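Long-range contact in CalS10 (Micromonospora echinospora, PDB 6UK5), which binds S-adenosylmethionine and probably methylates an amino pentose during calicheamicin biosynthesis: residues 52-61 against 109-120. Sequence-based numbering, arbitrary orientation.
Sequences RPDAARLLDV and FDLGVTFDAVTC
Asp116 OD2 takes two backbone N-H groups, Ala56 N at 2.9 Å from above the carboxylate plane and Arg57 N at 3.1 Å on the anti lone pair. The other oxygen, OD1, forms a salt bridge with Arg52 NE (3.0 Å), which arrives on a chain extended from CG to NE (chi2 167°, chi3 176°). A lysine in place of Asp116 would probably leave the Ala56 and Arg57 amides without their acceptor and set a like charge against Arg52. One residue back, the Phe115 ring is sandwiched: the Arg57 guanidinium lies over one face, CZ 4.5 Å from the ring centroid in a cation-pi stack, while Leu59 CB presses on the opposite face. Bent at chi3 (48°), Arg57 also grips Thr114 O side-on with NE and NH2, the latter at 2.7 Å; these bonds and the stack together hold the guanidinium's rotation. Farther out, Leu59 CD2 packs against Phe109 CE2 and meets Leu111 CD1 tip to tip. From Leu58 to Asp60 the backbone pairs in parallel with Ala117 to Thr119, and Thr119 OG1 donates to Asp60 OD1 (2.8 Å) from well above the carboxylate plane. Asp60 touches the bound cofactor near the C-terminal end of strand 57-61, which neighbours 115-120 mid-sheet in the Rossmann-like methyltransferase fold.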
loop_
_atom_site.group_PDB
_atom_site.type_symbol
_atom_site.label_atom_id
_atom_site.label_comp_id
_atom_site.label_asym_id
_atom_site.label_seq_id
_atom_site.Cartn_x
_atom_site.Cartn_y
_atom_site.Cartn_z
ATOM N N ARG A 52 -23.864 36.349 5.415
ATOM C CA ARG A 52 -23.251 37.585 4.923
ATOM C C ARG A 52 -23.416 37.607 3.412
ATOM O O ARG A 52 -22.495 37.266 2.659
ATOM C CB ARG A 52 -21.782 37.678 5.341
ATOM C CG ARG A 52 -21.250 39.105 5.486
ATOM C CD ARG A 52 -19.911 39.107 6.212
ATOM N NE ARG A 52 -19.298 40.431 6.298
ATOM C CZ ARG A 52 -19.710 41.401 7.109
ATOM N NH1 ARG A 52 -20.756 41.213 7.904
ATOM N NH2 ARG A 52 -19.080 42.566 7.123
ATOM N N PRO A 53 -24.598 37.998 2.928
ATOM C CA PRO A 53 -24.858 37.944 1.479
ATOM C C PRO A 53 -23.825 38.666 0.631
ATOM O O PRO A 53 -23.617 38.286 -0.529
ATOM C CB PRO A 53 -26.241 38.604 1.355
ATOM C CG PRO A 53 -26.892 38.373 2.681
ATOM C CD PRO A 53 -25.785 38.416 3.697
ATOM N N ASP A 54 -23.169 39.693 1.167
ATOM C CA ASP A 54 -22.231 40.511 0.411
ATOM C C ASP A 54 -20.778 40.076 0.588
ATOM O O ASP A 54 -19.872 40.785 0.138
ATOM C CB ASP A 54 -22.384 41.977 0.821
ATOM C CG ASP A 54 -23.799 42.492 0.629
ATOM O OD1 ASP A 54 -24.456 42.079 -0.351
ATOM O OD2 ASP A 54 -24.251 43.305 1.465
ATOM N N ALA A 55 -20.537 38.937 1.234
ATOM C CA ALA A 55 -19.177 38.487 1.506
ATOM C C ALA A 55 -18.317 38.529 0.250
ATOM O O ALA A 55 -18.723 38.048 -0.810
ATOM C CB ALA A 55 -19.210 37.064 2.070
ATOM N N ALA A 56 -17.118 39.108 0.377
ATOM C CA ALA A 56 -16.209 39.207 -0.760
ATOM C C ALA A 56 -14.779 38.795 -0.416
ATOM O O ALA A 56 -14.077 38.229 -1.261
ATOM C CB ALA A 56 -16.219 40.635 -1.311
ATOM N N ARG A 57 -14.339 39.061 0.811
ATOM C CA ARG A 57 -12.980 38.766 1.255
ATOM C C ARG A 57 -12.999 37.593 2.227
ATOM O O ARG A 57 -13.695 37.641 3.248
ATOM C CB ARG A 57 -12.345 39.992 1.913
ATOM C CG ARG A 57 -12.068 41.149 0.968
ATOM C CD ARG A 57 -11.721 42.417 1.737
ATOM N NE ARG A 57 -10.725 42.189 2.784
ATOM C CZ ARG A 57 -9.418 42.051 2.577
ATOM N NH1 ARG A 57 -8.924 42.108 1.348
ATOM N NH2 ARG A 57 -8.603 41.849 3.604
ATOM N N LEU A 58 -12.231 36.547 1.914
ATOM C CA LEU A 58 -12.171 35.349 2.739
ATOM C C LEU A 58 -10.725 34.960 3.013
ATOM O O LEU A 58 -9.853 35.114 2.153
ATOM C CB LEU A 58 -12.895 34.172 2.073
ATOM C CG LEU A 58 -12.891 32.867 2.874
ATOM C CD1 LEU A 58 -14.201 32.133 2.658
ATOM C CD2 LEU A 58 -11.725 31.958 2.509
ATOM N N LEU A 59 -10.488 34.450 4.221
ATOM C CA LEU A 59 -9.186 33.946 4.646
ATOM C C LEU A 59 -9.351 32.532 5.180
ATOM O O LEU A 59 -10.136 32.306 6.107
ATOM C CB LEU A 59 -8.563 34.853 5.713
ATOM C CG LEU A 59 -7.352 34.288 6.459
ATOM C CD1 LEU A 59 -6.122 34.261 5.574
ATOM C CD2 LEU A 59 -7.083 35.110 7.711
ATOM N N ASP A 60 -8.614 31.586 4.604
ATOM C CA ASP A 60 -8.574 30.215 5.097
ATOM C C ASP A 60 -7.342 30.068 5.982
ATOM O O ASP A 60 -6.217 30.308 5.530
ATOM C CB ASP A 60 -8.537 29.209 3.948
ATOM C CG ASP A 60 -8.751 27.792 4.417
ATOM O OD1 ASP A 60 -9.158 27.609 5.586
ATOM O OD2 ASP A 60 -8.506 26.865 3.614
ATOM N N VAL A 61 -7.557 29.678 7.234
ATOM C CA VAL A 61 -6.502 29.609 8.236
ATOM C C VAL A 61 -6.101 28.152 8.414
ATOM O O VAL A 61 -6.960 27.282 8.607
ATOM C CB VAL A 61 -6.961 30.228 9.565
ATOM C CG1 VAL A 61 -5.927 29.991 10.638
ATOM C CG2 VAL A 61 -7.211 31.719 9.391
ATOM N N PHE A 109 -0.911 35.397 14.208
ATOM C CA PHE A 109 -0.699 36.131 12.969
ATOM C C PHE A 109 -1.383 37.495 13.025
ATOM O O PHE A 109 -2.319 37.727 13.797
ATOM C CB PHE A 109 -1.231 35.338 11.772
ATOM C CG PHE A 109 -2.734 35.260 11.707
ATOM C CD1 PHE A 109 -3.450 34.504 12.619
ATOM C CD2 PHE A 109 -3.429 35.929 10.711
ATOM C CE1 PHE A 109 -4.832 34.431 12.551
ATOM C CE2 PHE A 109 -4.806 35.854 10.635
ATOM C CZ PHE A 109 -5.508 35.106 11.557
ATOM N N ASP A 110 -0.892 38.407 12.190
ATOM C CA ASP A 110 -1.499 39.722 12.022
ATOM C C ASP A 110 -1.250 40.163 10.591
ATOM O O ASP A 110 -0.094 40.285 10.173
ATOM C CB ASP A 110 -0.926 40.742 13.008
ATOM C CG ASP A 110 -1.656 42.067 12.964
ATOM O OD1 ASP A 110 -2.353 42.337 11.963
ATOM O OD2 ASP A 110 -1.531 42.838 13.936
ATOM N N LEU A 111 -2.327 40.403 9.849
ATOM C CA LEU A 111 -2.234 40.812 8.457
ATOM C C LEU A 111 -2.727 42.235 8.252
ATOM O O LEU A 111 -2.775 42.706 7.110
ATOM C CB LEU A 111 -3.041 39.856 7.573
ATOM C CG LEU A 111 -2.723 38.363 7.706
ATOM C CD1 LEU A 111 -3.908 37.526 7.229
ATOM C CD2 LEU A 111 -1.451 37.987 6.967
ATOM N N GLY A 112 -3.081 42.937 9.329
ATOM C CA GLY A 112 -3.465 44.328 9.248
ATOM C C GLY A 112 -4.774 44.592 8.543
ATOM O O GLY A 112 -5.150 45.761 8.394
ATOM N N VAL A 113 -5.483 43.553 8.113
ATOM C CA VAL A 113 -6.681 43.710 7.302
ATOM C C VAL A 113 -7.788 42.833 7.865
ATOM O O VAL A 113 -7.530 41.805 8.499
ATOM C CB VAL A 113 -6.394 43.342 5.829
ATOM C CG1 VAL A 113 -5.512 44.398 5.183
ATOM C CG2 VAL A 113 -5.745 41.964 5.739
ATOM N N THR A 114 -9.030 43.250 7.635
ATOM C CA THR A 114 -10.200 42.458 7.982
ATOM C C THR A 114 -10.688 41.674 6.767
ATOM O O THR A 114 -10.359 41.986 5.619
ATOM C CB THR A 114 -11.336 43.334 8.524
ATOM O OG1 THR A 114 -11.778 44.247 7.510
ATOM C CG2 THR A 114 -10.889 44.100 9.757
ATOM N N PHE A 115 -11.489 40.648 7.041
ATOM C CA PHE A 115 -12.115 39.835 6.012
ATOM C C PHE A 115 -13.597 39.690 6.329
ATOM O O PHE A 115 -14.027 39.862 7.473
ATOM C CB PHE A 115 -11.463 38.446 5.929
ATOM C CG PHE A 115 -10.001 38.477 5.574
ATOM C CD1 PHE A 115 -9.062 38.853 6.520
ATOM C CD2 PHE A 115 -9.563 38.102 4.315
ATOM C CE1 PHE A 115 -7.716 38.880 6.213
ATOM C CE2 PHE A 115 -8.217 38.124 4.000
ATOM C CZ PHE A 115 -7.290 38.511 4.952
ATOM N N ASP A 116 -14.385 39.377 5.300
ATOM C CA ASP A 116 -15.791 39.065 5.521
ATOM C C ASP A 116 -15.991 37.679 6.119
ATOM O O ASP A 116 -17.041 37.422 6.718
ATOM C CB ASP A 116 -16.577 39.163 4.211
ATOM C CG ASP A 116 -16.674 40.583 3.694
ATOM O OD1 ASP A 116 -17.222 41.442 4.419
ATOM O OD2 ASP A 116 -16.205 40.833 2.559
ATOM N N ALA A 117 -15.014 36.785 5.977
ATOM C CA ALA A 117 -15.146 35.432 6.491
ATOM C C ALA A 117 -13.760 34.845 6.711
ATOM O O ALA A 117 -12.842 35.099 5.928
ATOM C CB ALA A 117 -15.951 34.551 5.528
ATOM N N VAL A 118 -13.619 34.066 7.779
ATOM C CA VAL A 118 -12.385 33.354 8.089
ATOM C C VAL A 118 -12.745 31.906 8.380
ATOM O O VAL A 118 -13.595 31.637 9.235
ATOM C CB VAL A 118 -11.648 33.978 9.290
ATOM C CG1 VAL A 118 -10.422 33.149 9.644
ATOM C CG2 VAL A 118 -11.279 35.429 9.006
ATOM N N THR A 119 -12.110 30.977 7.673
ATOM C CA THR A 119 -12.404 29.561 7.826
ATOM C C THR A 119 -11.203 28.825 8.403
ATOM O O THR A 119 -10.051 29.229 8.218
ATOM C CB THR A 119 -12.801 28.915 6.492
ATOM O OG1 THR A 119 -11.655 28.828 5.636
ATOM C CG2 THR A 119 -13.886 29.725 5.797
ATOM N N CYS A 120 -11.496 27.735 9.115
ATOM C CA CYS A 120 -10.490 26.896 9.771
ATOM C C CYS A 120 -11.064 25.478 9.752
ATOM O O CYS A 120 -11.822 25.095 10.647
ATOM C CB CYS A 120 -10.193 27.368 11.186
ATOM S SG CYS A 120 -8.729 26.618 11.955
#